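Local coordinates for protein endo-beta-1,4-glucanase (Ampullaria crossean, PDB 5XBU) that probably hydrolyses internal beta-1,4-glucosidic linkages of cellulose as a glycoside hydrolase family 45 endoglucanase, at residues V82-T87 with V139-Q144; A6-P11 with N157-W162. One frame throughout, in Å; residues are numbered along the deposited sequence.

Contact 1. Residues V82-T87 with V139-Q144; sequences VRLTPT and VHFDLQ
Phe141 meets Val82 and Leu84 across the interior of the protein, between two strands whose segment axes cross at 93° and come no nearer than 10.6 Å, joined by side chains alone. Starting from the backbone, Phe141 CB lies 4.1 Å from Leu84 CD1, and the same methyl follows the root of the ring. The other branch of this leucine, CD2, approaches the ring obliquely, 3.8 Å from Phe141 CD2 and also near CE2. Toward the tip Val82 takes over. Its CG1 stands 4.0 Å from Phe141 CZ, while CG2 makes a CH-pi contact over one face, 4.1 Å from the ring centroid and 21° off the normal, displaced toward CE1. With CG beside its backbone N (chi1 -64°), Phe141 aims the ring at the valine, which approaches from the opposite direction. Leu143 adds a smaller contact, its CD2 lying 4.1 Å from Leu84 CD1. Were Phe141 an alanine, the Val82 methyls and Leu84 CD2 would probably lose the ring they pack on, opening a gap between the strands. This is core packing of a double-psi beta-barrel: Phe141 also touches Ala25 of strand 22-30 and Thr58 and Pro60 of strand 57-60, whereas Leu84 rests on Trp162 of strand 160-165.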
loop_
_atom_site.group_PDB
_atom_site.type_symbol
_atom_site.label_atom_id
_atom_site.label_comp_id
_atom_site.label_asym_id
_atom_site.label_seq_id
_atom_site.Cartn_x
_atom_site.Cartn_y
_atom_site.Cartn_z
ATOM N N VAL A 82 -6.072 -0.843 5.162
ATOM C CA VAL A 82 -6.106 0.567 4.828
ATOM C C VAL A 82 -7.229 0.800 3.815
ATOM O O VAL A 82 -7.379 0.038 2.853
ATOM C CB VAL A 82 -4.752 1.092 4.299
ATOM C CG1 VAL A 82 -3.701 1.057 5.412
ATOM C CG2 VAL A 82 -4.276 0.398 3.063
ATOM N N ARG A 83 -8.012 1.848 4.039
ATOM C CA ARG A 83 -8.998 2.287 3.064
ATOM C C ARG A 83 -8.346 3.369 2.230
ATOM O O ARG A 83 -7.804 4.339 2.778
ATOM C CB ARG A 83 -10.247 2.840 3.741
ATOM C CG ARG A 83 -11.256 3.367 2.721
ATOM C CD ARG A 83 -12.557 3.830 3.323
ATOM N NE ARG A 83 -13.291 2.727 3.940
ATOM C CZ ARG A 83 -13.539 2.638 5.237
ATOM N NH1 ARG A 83 -13.113 3.589 6.056
ATOM N NH2 ARG A 83 -14.224 1.605 5.709
ATOM N N LEU A 84 -8.371 3.178 0.916
ATOM C CA LEU A 84 -7.789 4.095 -0.042
ATOM C C LEU A 84 -8.906 4.708 -0.878
ATOM O O LEU A 84 -9.688 3.978 -1.501
ATOM C CB LEU A 84 -6.779 3.398 -0.933
ATOM C CG LEU A 84 -5.683 2.615 -0.195
ATOM C CD1 LEU A 84 -4.662 2.103 -1.183
ATOM C CD2 LEU A 84 -5.001 3.488 0.857
ATOM N N THR A 85 -9.004 6.034 -0.870
ATOM C CA THR A 85 -10.051 6.751 -1.588
ATOM C C THR A 85 -9.423 7.635 -2.645
ATOM O O THR A 85 -8.689 8.570 -2.295
ATOM C CB THR A 85 -10.886 7.606 -0.644
ATOM O OG1 THR A 85 -11.408 6.820 0.421
ATOM C CG2 THR A 85 -12.053 8.252 -1.372
ATOM N N PRO A 86 -9.665 7.391 -3.932
ATOM C CA PRO A 86 -9.090 8.274 -4.951
ATOM C C PRO A 86 -9.528 9.720 -4.758
ATOM O O PRO A 86 -10.688 9.999 -4.445
ATOM C CB PRO A 86 -9.636 7.721 -6.276
ATOM C CG PRO A 86 -9.896 6.250 -5.946
ATOM C CD PRO A 86 -10.422 6.272 -4.540
ATOM N N THR A 87 -8.598 10.641 -5.034
ATOM C CA THR A 87 -8.908 12.070 -5.063
ATOM C C THR A 87 -9.295 12.550 -6.465
ATOM O O THR A 87 -9.818 13.659 -6.600
ATOM C CB THR A 87 -7.667 12.861 -4.636
ATOM O OG1 THR A 87 -6.648 12.546 -5.590
ATOM C CG2 THR A 87 -7.248 12.541 -3.215
ATOM N N VAL A 139 3.488 8.023 2.380
ATOM C CA VAL A 139 3.404 6.578 2.307
ATOM C C VAL A 139 3.016 6.223 0.882
ATOM O O VAL A 139 2.402 7.027 0.163
ATOM C CB VAL A 139 2.389 6.021 3.338
ATOM C CG1 VAL A 139 0.980 6.400 3.017
ATOM C CG2 VAL A 139 2.542 4.523 3.532
ATOM N N HIS A 140 3.393 5.013 0.480
ATOM C CA HIS A 140 3.077 4.459 -0.826
ATOM C C HIS A 140 2.447 3.091 -0.634
ATOM O O HIS A 140 2.921 2.302 0.182
ATOM C CB HIS A 140 4.326 4.334 -1.671
ATOM C CG HIS A 140 4.044 3.914 -3.061
ATOM N ND1 HIS A 140 3.580 4.820 -3.986
ATOM C CD2 HIS A 140 4.098 2.699 -3.657
ATOM C CE1 HIS A 140 3.364 4.160 -5.109
ATOM N NE2 HIS A 140 3.673 2.880 -4.946
ATOM N N PHE A 141 1.430 2.779 -1.428
ATOM C CA PHE A 141 0.809 1.451 -1.446
ATOM C C PHE A 141 0.987 0.824 -2.821
ATOM O O PHE A 141 0.411 1.303 -3.800
ATOM C CB PHE A 141 -0.655 1.495 -1.022
ATOM C CG PHE A 141 -0.810 1.944 0.392
ATOM C CD1 PHE A 141 -0.492 1.080 1.447
ATOM C CD2 PHE A 141 -1.203 3.250 0.708
ATOM C CE1 PHE A 141 -0.565 1.499 2.757
ATOM C CE2 PHE A 141 -1.288 3.655 2.026
ATOM C CZ PHE A 141 -0.969 2.798 3.051
ATOM N N ASP A 142 1.759 -0.261 -2.889
ATOM C CA ASP A 142 1.873 -1.050 -4.104
ATOM C C ASP A 142 0.764 -2.091 -4.057
ATOM O O ASP A 142 0.657 -2.847 -3.092
ATOM C CB ASP A 142 3.262 -1.682 -4.189
ATOM C CG ASP A 142 3.748 -1.884 -5.613
ATOM O OD1 ASP A 142 3.007 -1.590 -6.563
ATOM O OD2 ASP A 142 4.898 -2.359 -5.733
ATOM N N LEU A 143 -0.077 -2.127 -5.074
ATOM C CA LEU A 143 -1.299 -2.911 -5.023
ATOM C C LEU A 143 -1.141 -4.179 -5.867
ATOM O O LEU A 143 -0.833 -4.108 -7.054
ATOM C CB LEU A 143 -2.492 -2.086 -5.540
ATOM C CG LEU A 143 -2.636 -0.703 -4.856
ATOM C CD1 LEU A 143 -3.810 0.018 -5.446
ATOM C CD2 LEU A 143 -2.780 -0.832 -3.344
ATOM N N GLN A 144 -1.368 -5.339 -5.249
ATOM C CA GLN A 144 -1.254 -6.626 -5.949
ATOM C C GLN A 144 -2.260 -6.687 -7.096
ATOM O O GLN A 144 -3.452 -6.422 -6.907
ATOM C CB GLN A 144 -1.550 -7.727 -4.943
ATOM C CG GLN A 144 -1.579 -9.148 -5.516
ATOM C CD GLN A 144 -0.260 -9.593 -6.075
ATOM O OE1 GLN A 144 -0.074 -9.650 -7.292
ATOM N NE2 GLN A 144 0.694 -9.893 -5.174
#

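Contact 2. Residues A6-P11 with N157-W162; sequences AQLCQP and NPEVTW
Gln7 is the first residue of the N-terminal segment to touch Glu159, its CB lying 3.7 Å from carboxylate OE1. The amide beyond turns to other partners: NE2 bonds to the hydroxyl of Tyr137 and to the carbonyl of His135. Leu8 then engages through its backbone, its N-H donating to Glu159 OE2 (2.9 Å from N) at its syn lone pair, although the bond is bent to 146°. The leucine side chain crosses that of Glu159 at about a right angle, with Leu8 CB 3.5 Å from OE2. Glu159 can reach this far because its chain is fully extended, CG standing anti to the backbone N (chi1 -177°). It projects from the approach to strand 160-165 of the double-psi beta-barrel, where one carboxylate receives two successive N-H groups of the N-terminal arm and helps fasten it to the outside of the barrel. Tyr137 OH is hydrogen-bonded to OE1 and Thr87 OG1 to OE2, giving the buried carboxylate two grips on each oxygen, a setting likely to favour its ionised form. Cys9 supplies the next backbone donor: its N lies 3.1 Å from Glu159 OE1, in a straighter bond (161°) that arrives from well above the carboxylate plane. The sulfur is over that same face, SG sitting 3.3 Å from Glu159 CD, almost directly above the carbon. A disulfide links Cys9 to Cys24 of strand 22-30, and from Gln10 the chain runs on as strand 10-11, paired with strand 17-19.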
loop_
_atom_site.group_PDB
_atom_site.type_symbol
_atom_site.label_atom_id
_atom_site.label_comp_id
_atom_site.label_asym_id
_atom_site.label_seq_id
_atom_site.Cartn_x
_atom_site.Cartn_y
_atom_site.Cartn_z
ATOM N N ALA A 6 -1.802 17.901 -11.789
ATOM C CA ALA A 6 -2.461 16.603 -11.767
ATOM C C ALA A 6 -2.572 16.050 -10.361
ATOM O O ALA A 6 -3.527 15.317 -10.080
ATOM C CB ALA A 6 -1.735 15.605 -12.659
ATOM N N GLN A 7 -1.604 16.359 -9.492
ATOM C CA GLN A 7 -1.663 15.957 -8.098
ATOM C C GLN A 7 -2.540 16.948 -7.346
ATOM O O GLN A 7 -2.279 18.151 -7.347
ATOM C CB GLN A 7 -0.256 15.921 -7.524
ATOM C CG GLN A 7 0.588 14.830 -8.143
ATOM C CD GLN A 7 2.029 14.877 -7.708
ATOM O OE1 GLN A 7 2.926 15.310 -8.446
ATOM N NE2 GLN A 7 2.280 14.379 -6.506
ATOM N N LEU A 8 -3.604 16.447 -6.747
ATOM C CA LEU A 8 -4.590 17.280 -6.094
ATOM C C LEU A 8 -4.347 17.438 -4.607
ATOM O O LEU A 8 -4.969 18.301 -3.982
ATOM C CB LEU A 8 -6.005 16.777 -6.369
ATOM C CG LEU A 8 -6.311 16.613 -7.855
ATOM C CD1 LEU A 8 -7.729 16.126 -8.022
ATOM C CD2 LEU A 8 -6.064 17.918 -8.621
ATOM N N CYS A 9 -3.476 16.625 -4.015
ATOM C CA CYS A 9 -3.103 16.790 -2.617
ATOM C C CYS A 9 -1.983 17.820 -2.516
ATOM O O CYS A 9 -0.863 17.570 -2.968
ATOM C CB CYS A 9 -2.587 15.454 -2.106
ATOM S SG CYS A 9 -3.863 14.149 -2.121
ATOM N N GLN A 10 -2.246 18.935 -1.854
ATOM C CA GLN A 10 -1.269 20.024 -1.723
ATOM C C GLN A 10 -0.253 19.716 -0.622
ATOM O O GLN A 10 -0.638 19.276 0.463
ATOM C CB GLN A 10 -2.006 21.312 -1.394
ATOM C CG GLN A 10 -2.918 21.611 -2.584
ATOM C CD GLN A 10 -3.677 22.952 -2.595
ATOM O OE1 GLN A 10 -4.866 22.975 -2.236
ATOM N NE2 GLN A 10 -3.063 24.021 -3.162
ATOM N N PRO A 11 1.047 19.951 -0.854
ATOM C CA PRO A 11 2.002 19.824 0.241
ATOM C C PRO A 11 1.683 20.811 1.352
ATOM O O PRO A 11 1.449 21.997 1.106
ATOM C CB PRO A 11 3.338 20.144 -0.430
ATOM C CG PRO A 11 3.127 19.976 -1.889
ATOM C CD PRO A 11 1.712 20.239 -2.137
ATOM N N ASN A 157 -2.371 4.024 -11.073
ATOM C CA ASN A 157 -1.578 4.727 -10.077
ATOM C C ASN A 157 -2.284 5.956 -9.490
ATOM O O ASN A 157 -1.684 7.029 -9.397
ATOM C CB ASN A 157 -0.218 5.126 -10.630
ATOM C CG ASN A 157 0.586 3.995 -11.178
ATOM O OD1 ASN A 157 0.292 2.828 -10.954
ATOM N ND2 ASN A 157 1.661 4.346 -11.896
ATOM N N PRO A 158 -3.536 5.831 -9.062
ATOM C CA PRO A 158 -4.218 7.029 -8.564
ATOM C C PRO A 158 -3.599 7.541 -7.276
ATOM O O PRO A 158 -3.129 6.777 -6.421
ATOM C CB PRO A 158 -5.643 6.541 -8.298
ATOM C CG PRO A 158 -5.470 5.062 -8.020
ATOM C CD PRO A 158 -4.404 4.650 -8.975
ATOM N N GLU A 159 -3.691 8.852 -7.112
ATOM C CA GLU A 159 -3.527 9.511 -5.820
ATOM C C GLU A 159 -4.735 9.201 -4.946
ATOM O O GLU A 159 -5.880 9.226 -5.420
ATOM C CB GLU A 159 -3.449 11.028 -6.072
ATOM C CG GLU A 159 -3.209 11.879 -4.844
ATOM C CD GLU A 159 -3.218 13.364 -5.216
ATOM O OE1 GLU A 159 -2.181 14.047 -5.037
ATOM O OE2 GLU A 159 -4.279 13.838 -5.684
ATOM N N VAL A 160 -4.495 8.902 -3.666
ATOM C CA VAL A 160 -5.579 8.544 -2.766
ATOM C C VAL A 160 -5.375 9.251 -1.433
ATOM O O VAL A 160 -4.259 9.637 -1.080
ATOM C CB VAL A 160 -5.654 7.014 -2.530
ATOM C CG1 VAL A 160 -5.838 6.271 -3.864
ATOM C CG2 VAL A 160 -4.377 6.504 -1.837
ATOM N N THR A 161 -6.454 9.380 -0.671
ATOM C CA THR A 161 -6.330 9.554 0.764
ATOM C C THR A 161 -6.335 8.177 1.424
ATOM O O THR A 161 -6.908 7.224 0.886
ATOM C CB THR A 161 -7.412 10.453 1.361
ATOM O OG1 THR A 161 -8.712 9.916 1.110
ATOM C CG2 THR A 161 -7.302 11.880 0.810
ATOM N N TRP A 162 -5.657 8.064 2.575
ATOM C CA TRP A 162 -5.490 6.760 3.197
ATOM C C TRP A 162 -5.798 6.834 4.684
ATOM O O TRP A 162 -5.522 7.836 5.359
ATOM C CB TRP A 162 -4.069 6.194 2.957
ATOM C CG TRP A 162 -3.002 6.708 3.901
ATOM C CD1 TRP A 162 -2.290 7.882 3.866
ATOM C CD2 TRP A 162 -2.524 6.006 5.060
ATOM N NE1 TRP A 162 -1.437 7.952 4.927
ATOM C CE2 TRP A 162 -1.565 6.818 5.676
ATOM C CE3 TRP A 162 -2.826 4.764 5.634
ATOM C CZ2 TRP A 162 -0.888 6.424 6.816
ATOM C CZ3 TRP A 162 -2.159 4.370 6.744
ATOM C CH2 TRP A 162 -1.199 5.208 7.337
#

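From the N terminus, residues 6-11 meet residues 157-162, with 145 residues between them, so contact 2 closes a loop over most of the chain. Inside it, residues 82-87, largely on strand 81-86, form the first side of contact 1, which closes a shorter loop, with 51 residues between its two segments, when the chain returns as strand 140-144. Contact 1 is therefore nested in contact 2, and the next strand, 160-165, takes up the end of residues 157-162. The centres of the two contacts lie about 10 Å apart. Strands 81-86 and 160-165 are antiparallel neighbours, joined for instance between Thr85 and Thr161; one contact spans the barrel interior, the other ties the N-terminal arm to its exterior.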